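Local coordinates for protein vacuolar aminopeptidase 1 (Saccharomyces cerevisiae, PDB 5JGF) that removes N-terminal amino acids from peptides and proteins in the vacuole as a zinc-dependent M18 aminopeptidase, and is also the major cargo of the Cvt pathway, at residues 34-39 against 68-73; 39-44 against 272-277. All coordinates share one frame; numbering follows the deposited sequence.

Contact 1 (34-39 against 68-73); sequences ELLDKH and TNLSAF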
loop_
_atom_site.group_PDB
_atom_site.type_symbol
_atom_site.label_atom_id
_atom_site.label_comp_id
_atom_site.label_asym_id
_atom_site.label_seq_id
_atom_site.Cartn_x
_atom_site.Cartn_y
_atom_site.Cartn_z
ATOM N N GLU D 34 -39.759 -37.769 26.942
ATOM C CA GLU D 34 -40.037 -38.306 28.265
ATOM C C GLU D 34 -41.092 -37.472 28.976
ATOM O O GLU D 34 -41.978 -38.014 29.646
ATOM C CB GLU D 34 -38.751 -38.329 29.078
ATOM C CG GLU D 34 -38.858 -39.065 30.392
ATOM C CD GLU D 34 -37.495 -39.228 31.054
ATOM O OE1 GLU D 34 -37.407 -39.346 32.291
ATOM O OE2 GLU D 34 -36.482 -39.230 30.333
ATOM N N LEU D 35 -40.993 -36.155 28.822
ATOM C CA LEU D 35 -41.942 -35.229 29.432
ATOM C C LEU D 35 -43.324 -35.419 28.815
ATOM O O LEU D 35 -44.341 -35.401 29.516
ATOM C CB LEU D 35 -41.477 -33.786 29.208
ATOM C CG LEU D 35 -42.354 -32.684 29.809
ATOM C CD1 LEU D 35 -42.345 -32.811 31.328
ATOM C CD2 LEU D 35 -41.832 -31.314 29.381
ATOM N N LEU D 36 -43.353 -35.591 27.498
ATOM C CA LEU D 36 -44.608 -35.800 26.784
ATOM C C LEU D 36 -45.247 -37.125 27.201
ATOM O O LEU D 36 -46.467 -37.202 27.368
ATOM C CB LEU D 36 -44.365 -35.778 25.272
ATOM C CG LEU D 36 -44.021 -34.394 24.712
ATOM C CD1 LEU D 36 -43.369 -34.534 23.345
ATOM C CD2 LEU D 36 -45.284 -33.545 24.630
ATOM N N ASP D 37 -44.426 -38.162 27.363
ATOM C CA ASP D 37 -44.935 -39.468 27.787
ATOM C C ASP D 37 -45.631 -39.302 29.132
ATOM O O ASP D 37 -46.751 -39.766 29.332
ATOM C CB ASP D 37 -43.804 -40.486 27.965
ATOM C CG ASP D 37 -43.203 -40.946 26.654
ATOM O OD1 ASP D 37 -43.875 -40.850 25.606
ATOM O OD2 ASP D 37 -42.051 -41.430 26.681
ATOM N N LYS D 38 -44.944 -38.639 30.054
ATOM C CA LYS D 38 -45.471 -38.406 31.389
ATOM C C LYS D 38 -46.793 -37.648 31.366
ATOM O O LYS D 38 -47.637 -37.833 32.241
ATOM C CB LYS D 38 -44.446 -37.637 32.229
ATOM C CG LYS D 38 -45.013 -37.073 33.518
ATOM C CD LYS D 38 -43.937 -36.481 34.408
ATOM C CE LYS D 38 -44.565 -35.847 35.641
ATOM N NZ LYS D 38 -43.622 -35.802 36.789
ATOM N N HIS D 39 -46.973 -36.792 30.366
ATOM C CA HIS D 39 -48.199 -36.016 30.267
ATOM C C HIS D 39 -49.214 -36.614 29.304
ATOM O O HIS D 39 -50.059 -35.919 28.738
ATOM C CB HIS D 39 -47.859 -34.569 29.920
ATOM C CG HIS D 39 -47.266 -33.817 31.071
ATOM N ND1 HIS D 39 -48.038 -33.178 32.017
ATOM C CD2 HIS D 39 -45.982 -33.676 31.477
ATOM C CE1 HIS D 39 -47.257 -32.677 32.956
ATOM N NE2 HIS D 39 -46.004 -32.966 32.653
ATOM N N THR D 68 -33.700 -36.267 16.444
ATOM C CA THR D 68 -33.348 -34.865 16.681
ATOM C C THR D 68 -34.393 -33.864 16.182
ATOM O O THR D 68 -34.182 -32.653 16.262
ATOM C CB THR D 68 -32.018 -34.516 15.975
ATOM O OG1 THR D 68 -32.171 -34.708 14.561
ATOM C CG2 THR D 68 -30.891 -35.402 16.471
ATOM N N ASN D 69 -35.510 -34.373 15.671
ATOM C CA ASN D 69 -36.587 -33.556 15.106
ATOM C C ASN D 69 -37.872 -34.111 15.732
ATOM O O ASN D 69 -38.254 -35.250 15.464
ATOM C CB ASN D 69 -36.555 -33.760 13.583
ATOM C CG ASN D 69 -37.563 -32.911 12.813
ATOM O OD1 ASN D 69 -37.788 -33.168 11.629
ATOM N ND2 ASN D 69 -38.151 -31.906 13.452
ATOM N N LEU D 70 -38.525 -33.314 16.573
ATOM C CA LEU D 70 -39.731 -33.765 17.261
ATOM C C LEU D 70 -40.937 -32.863 17.046
ATOM O O LEU D 70 -40.811 -31.643 16.972
ATOM C CB LEU D 70 -39.441 -33.889 18.764
ATOM C CG LEU D 70 -40.557 -34.322 19.729
ATOM C CD1 LEU D 70 -39.938 -34.962 20.954
ATOM C CD2 LEU D 70 -41.413 -33.129 20.124
ATOM N N SER D 71 -42.109 -33.481 16.935
ATOM C CA SER D 71 -43.346 -32.735 16.763
ATOM C C SER D 71 -44.389 -33.281 17.725
ATOM O O SER D 71 -44.733 -34.462 17.673
ATOM C CB SER D 71 -43.868 -32.854 15.332
ATOM O OG SER D 71 -45.061 -32.101 15.176
ATOM N N ALA D 72 -44.862 -32.422 18.619
ATOM C CA ALA D 72 -45.881 -32.803 19.588
ATOM C C ALA D 72 -47.138 -32.069 19.165
ATOM O O ALA D 72 -47.081 -30.889 18.810
ATOM C CB ALA D 72 -45.468 -32.372 20.987
ATOM N N PHE D 73 -48.275 -32.756 19.185
ATOM C CA PHE D 73 -49.507 -32.105 18.785
ATOM C C PHE D 73 -50.747 -32.585 19.522
ATOM O O PHE D 73 -50.787 -33.693 20.063
ATOM C CB PHE D 73 -49.702 -32.232 17.267
ATOM C CG PHE D 73 -49.687 -33.651 16.752
ATOM C CD1 PHE D 73 -50.875 -34.294 16.413
ATOM C CD2 PHE D 73 -48.484 -34.327 16.561
ATOM C CE1 PHE D 73 -50.865 -35.590 15.883
ATOM C CE2 PHE D 73 -48.463 -35.620 16.033
ATOM C CZ PHE D 73 -49.657 -36.252 15.691
#
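L36 rests its isobutyl end on L70 and A72, packing the last turn of helix 25-38 against strand 69-76 of the mixed sheet in this M18 aminopeptidase. The strand gives alternate residues to the two faces of the sheet: L70 and A72 point to this helix, whereas S71 and F73 point the other way and touch V316 of helix 312-324. With helices on both faces, the sheet is the middle layer of an alpha/beta sandwich.

The tight part rests on a single side chain, L36. Its CG lies beside its backbone N and anti to the carbonyl carbon (chi1 -71°), and from there both methyls reach the strand. CD1 touches A72 CB at 3.8 Å and CD2 meets the same methyl at an equal distance, so that the two methyls straddle the alanine evenly. L70 comes from further back along the strand, so that the two leucines meet tip to tip. M271 and I275 of helix 261-278 and the ring of F41 also touch L36.

The outward side of the helix is looser: E34, D37 and K38 are exposed and make no contact with the strand. Of these, D37 is hydrogen-bonded through OD1 to Y62 OH of strand 58-65. Across the apolar interface, the leucine tips approach to 4.0 Å, between L36 CD1 and L70 CD2.

Contact 2 (39-44 against 272-277); sequences HNFKYL and IALICY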
loop_
_atom_site.group_PDB
_atom_site.type_symbol
_atom_site.label_atom_id
_atom_site.label_comp_id
_atom_site.label_asym_id
_atom_site.label_seq_id
_atom_site.Cartn_x
_atom_site.Cartn_y
_atom_site.Cartn_z
ATOM N N HIS D 39 -46.973 -36.792 30.366
ATOM C CA HIS D 39 -48.199 -36.016 30.267
ATOM C C HIS D 39 -49.214 -36.614 29.304
ATOM O O HIS D 39 -50.059 -35.919 28.738
ATOM C CB HIS D 39 -47.859 -34.569 29.920
ATOM C CG HIS D 39 -47.266 -33.817 31.071
ATOM N ND1 HIS D 39 -48.038 -33.178 32.017
ATOM C CD2 HIS D 39 -45.982 -33.676 31.477
ATOM C CE1 HIS D 39 -47.257 -32.677 32.956
ATOM N NE2 HIS D 39 -46.004 -32.966 32.653
ATOM N N ASN D 40 -49.106 -37.924 29.129
ATOM C CA ASN D 40 -50.020 -38.691 28.302
ATOM C C ASN D 40 -50.109 -38.390 26.812
ATOM O O ASN D 40 -51.186 -38.483 26.222
ATOM C CB ASN D 40 -51.413 -38.634 28.932
ATOM C CG ASN D 40 -51.400 -39.066 30.388
ATOM O OD1 ASN D 40 -51.644 -38.264 31.292
ATOM N ND2 ASN D 40 -51.097 -40.337 30.622
ATOM N N PHE D 41 -48.987 -38.019 26.203
ATOM C CA PHE D 41 -48.959 -37.793 24.762
ATOM C C PHE D 41 -48.510 -39.146 24.218
ATOM O O PHE D 41 -47.549 -39.730 24.716
ATOM C CB PHE D 41 -47.937 -36.716 24.371
ATOM C CG PHE D 41 -48.448 -35.307 24.503
ATOM C CD1 PHE D 41 -48.675 -34.745 25.753
ATOM C CD2 PHE D 41 -48.686 -34.534 23.367
ATOM C CE1 PHE D 41 -49.130 -33.428 25.872
ATOM C CE2 PHE D 41 -49.139 -33.217 23.474
ATOM C CZ PHE D 41 -49.361 -32.665 24.731
ATOM N N LYS D 42 -49.207 -39.650 23.210
ATOM C CA LYS D 42 -48.878 -40.949 22.636
ATOM C C LYS D 42 -47.850 -40.849 21.517
ATOM O O LYS D 42 -48.029 -40.090 20.568
ATOM C CB LYS D 42 -50.157 -41.604 22.112
ATOM C CG LYS D 42 -49.964 -42.923 21.382
ATOM C CD LYS D 42 -51.299 -43.385 20.810
ATOM C CE LYS D 42 -51.167 -44.650 19.980
ATOM N NZ LYS D 42 -52.461 -44.982 19.318
ATOM N N TYR D 43 -46.775 -41.621 21.628
ATOM C CA TYR D 43 -45.740 -41.613 20.602
ATOM C C TYR D 43 -46.168 -42.381 19.363
ATOM O O TYR D 43 -46.681 -43.496 19.458
ATOM C CB TYR D 43 -44.436 -42.215 21.132
ATOM C CG TYR D 43 -43.406 -42.428 20.043
ATOM C CD1 TYR D 43 -43.248 -43.673 19.432
ATOM C CD2 TYR D 43 -42.621 -41.367 19.587
ATOM C CE1 TYR D 43 -42.334 -43.857 18.390
ATOM C CE2 TYR D 43 -41.709 -41.539 18.548
ATOM C CZ TYR D 43 -41.569 -42.784 17.956
ATOM O OH TYR D 43 -40.665 -42.954 16.933
ATOM N N LEU D 44 -45.947 -41.773 18.201
ATOM C CA LEU D 44 -46.283 -42.384 16.922
ATOM C C LEU D 44 -45.023 -42.462 16.064
ATOM O O LEU D 44 -44.314 -41.470 15.903
ATOM C CB LEU D 44 -47.328 -41.548 16.188
ATOM C CG LEU D 44 -48.675 -41.298 16.871
ATOM C CD1 LEU D 44 -49.540 -40.439 15.960
ATOM C CD2 LEU D 44 -49.365 -42.626 17.167
ATOM N N ILE D 272 -42.967 -26.348 27.449
ATOM C CA ILE D 272 -43.570 -26.262 28.773
ATOM C C ILE D 272 -44.942 -25.612 28.638
ATOM O O ILE D 272 -45.905 -26.028 29.280
ATOM C CB ILE D 272 -42.690 -25.441 29.743
ATOM C CG1 ILE D 272 -41.379 -26.189 30.010
ATOM C CG2 ILE D 272 -43.428 -25.191 31.051
ATOM C CD1 ILE D 272 -41.561 -27.562 30.633
ATOM N N ALA D 273 -45.034 -24.594 27.790
ATOM C CA ALA D 273 -46.306 -23.916 27.579
ATOM C C ALA D 273 -47.323 -24.902 27.008
ATOM O O ALA D 273 -48.482 -24.924 27.429
ATOM C CB ALA D 273 -46.126 -22.742 26.630
ATOM N N LEU D 274 -46.888 -25.718 26.051
ATOM C CA LEU D 274 -47.774 -26.702 25.434
ATOM C C LEU D 274 -48.289 -27.697 26.475
ATOM O O LEU D 274 -49.473 -28.031 26.494
ATOM C CB LEU D 274 -47.042 -27.469 24.327
ATOM C CG LEU D 274 -47.889 -28.554 23.648
ATOM C CD1 LEU D 274 -48.973 -27.888 22.816
ATOM C CD2 LEU D 274 -47.020 -29.445 22.774
ATOM N N ILE D 275 -47.389 -28.172 27.332
ATOM C CA ILE D 275 -47.747 -29.130 28.372
ATOM C C ILE D 275 -48.712 -28.518 29.385
ATOM O O ILE D 275 -49.698 -29.152 29.766
ATOM C CB ILE D 275 -46.476 -29.671 29.088
ATOM C CG1 ILE D 275 -46.055 -31.001 28.454
ATOM C CG2 ILE D 275 -46.738 -29.879 30.575
ATOM C CD1 ILE D 275 -45.847 -30.939 26.965
ATOM N N CYS D 276 -48.431 -27.293 29.819
ATOM C CA CYS D 276 -49.300 -26.609 30.772
ATOM C C CYS D 276 -50.677 -26.424 30.156
ATOM O O CYS D 276 -51.698 -26.588 30.821
ATOM C CB CYS D 276 -48.729 -25.239 31.142
ATOM S SG CYS D 276 -47.245 -25.300 32.160
ATOM N N TYR D 277 -50.692 -26.071 28.875
ATOM C CA TYR D 277 -51.932 -25.859 28.145
ATOM C C TYR D 277 -52.696 -27.167 27.969
ATOM O O TYR D 277 -53.914 -27.219 28.162
ATOM C CB TYR D 277 -51.617 -25.233 26.780
ATOM C CG TYR D 277 -52.737 -25.317 25.768
ATOM C CD1 TYR D 277 -52.701 -26.259 24.740
ATOM C CD2 TYR D 277 -53.831 -24.452 25.831
ATOM C CE1 TYR D 277 -53.724 -26.337 23.798
ATOM C CE2 TYR D 277 -54.857 -24.523 24.897
ATOM C CZ TYR D 277 -54.799 -25.468 23.885
ATOM O OH TYR D 277 -55.816 -25.544 22.960
HETATM O O HOH W 1 -50.205 -31.864 30.281
#
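Residues 39-44 leave helix 25-38 through a Schellman motif and cross to edge strand 42-43 of the mixed sheet, coming nearest to helix 261-278 at H39 and I275, whose CA atoms lie 7.2 Å apart. N40, at positive phi (62°), is the C-prime residue: its N pairs with D37 O, and F41 N with L36 O, closing the helix end and turning the chain toward the sheet.

H39 and I275 cross at about a right angle in a CH-pi contact. The imidazole lies across the isoleucine, with I275 CG2 3.7 Å from the ring centroid and only 8° off the normal, almost exactly over the middle of one face. I275 CG1 adds a second touch at the CG and CD2 side of the ring. With CG beside the backbone N and anti to the carbonyl carbon (chi1 -73°), H39 lays its ring over the isoleucine.

A water connects the same two residues, donating to I275 O at 2.8 Å and accepting a weak bond from H39 ND1. With an alanine in place of H39, the ring and its ND1 donor are gone; the CG2 methyl of I275 would probably lose its aromatic cover and the water is likely to be held less firmly at I275 O.

F41 fills the more buried side. Its ring meets the helix obliquely, with CE1 at 4.3 Å from I275 CD1, and its side chain also touches K60 and Y62 of strand 58-65 and I74 of strand 69-76. L274, which also packs on I74 and F460, extends its isobutyl group to the same ring, bringing L274 CD2 to 4.4 Å from F41 CE2.

How the contacts relate
Contacts 1 and 2 are neighbours, their centres about 6 Å apart, and H39 belongs to both. In chain order come 34-39, 39-44, 68-73 and 272-277, so the two contacts interleave. Together they join helix 25-38, the turn after it and helix 261-278 to one face of the mixed sheet, near edge strand 42-43. The apolar layer is continuous: L36 CD2 lies 3.5 Å from I275 CD1, and A72 CB 3.8 Å from L274 CD2. Helix 25-38 and its turn thus pack on the sheet and on the helix that carries D262, a ligand of both zinc ions. Contact 2 lies away from the metal site; contact 1 comes nearer, its L70 side chain about 11 Å from that of zinc ligand H91.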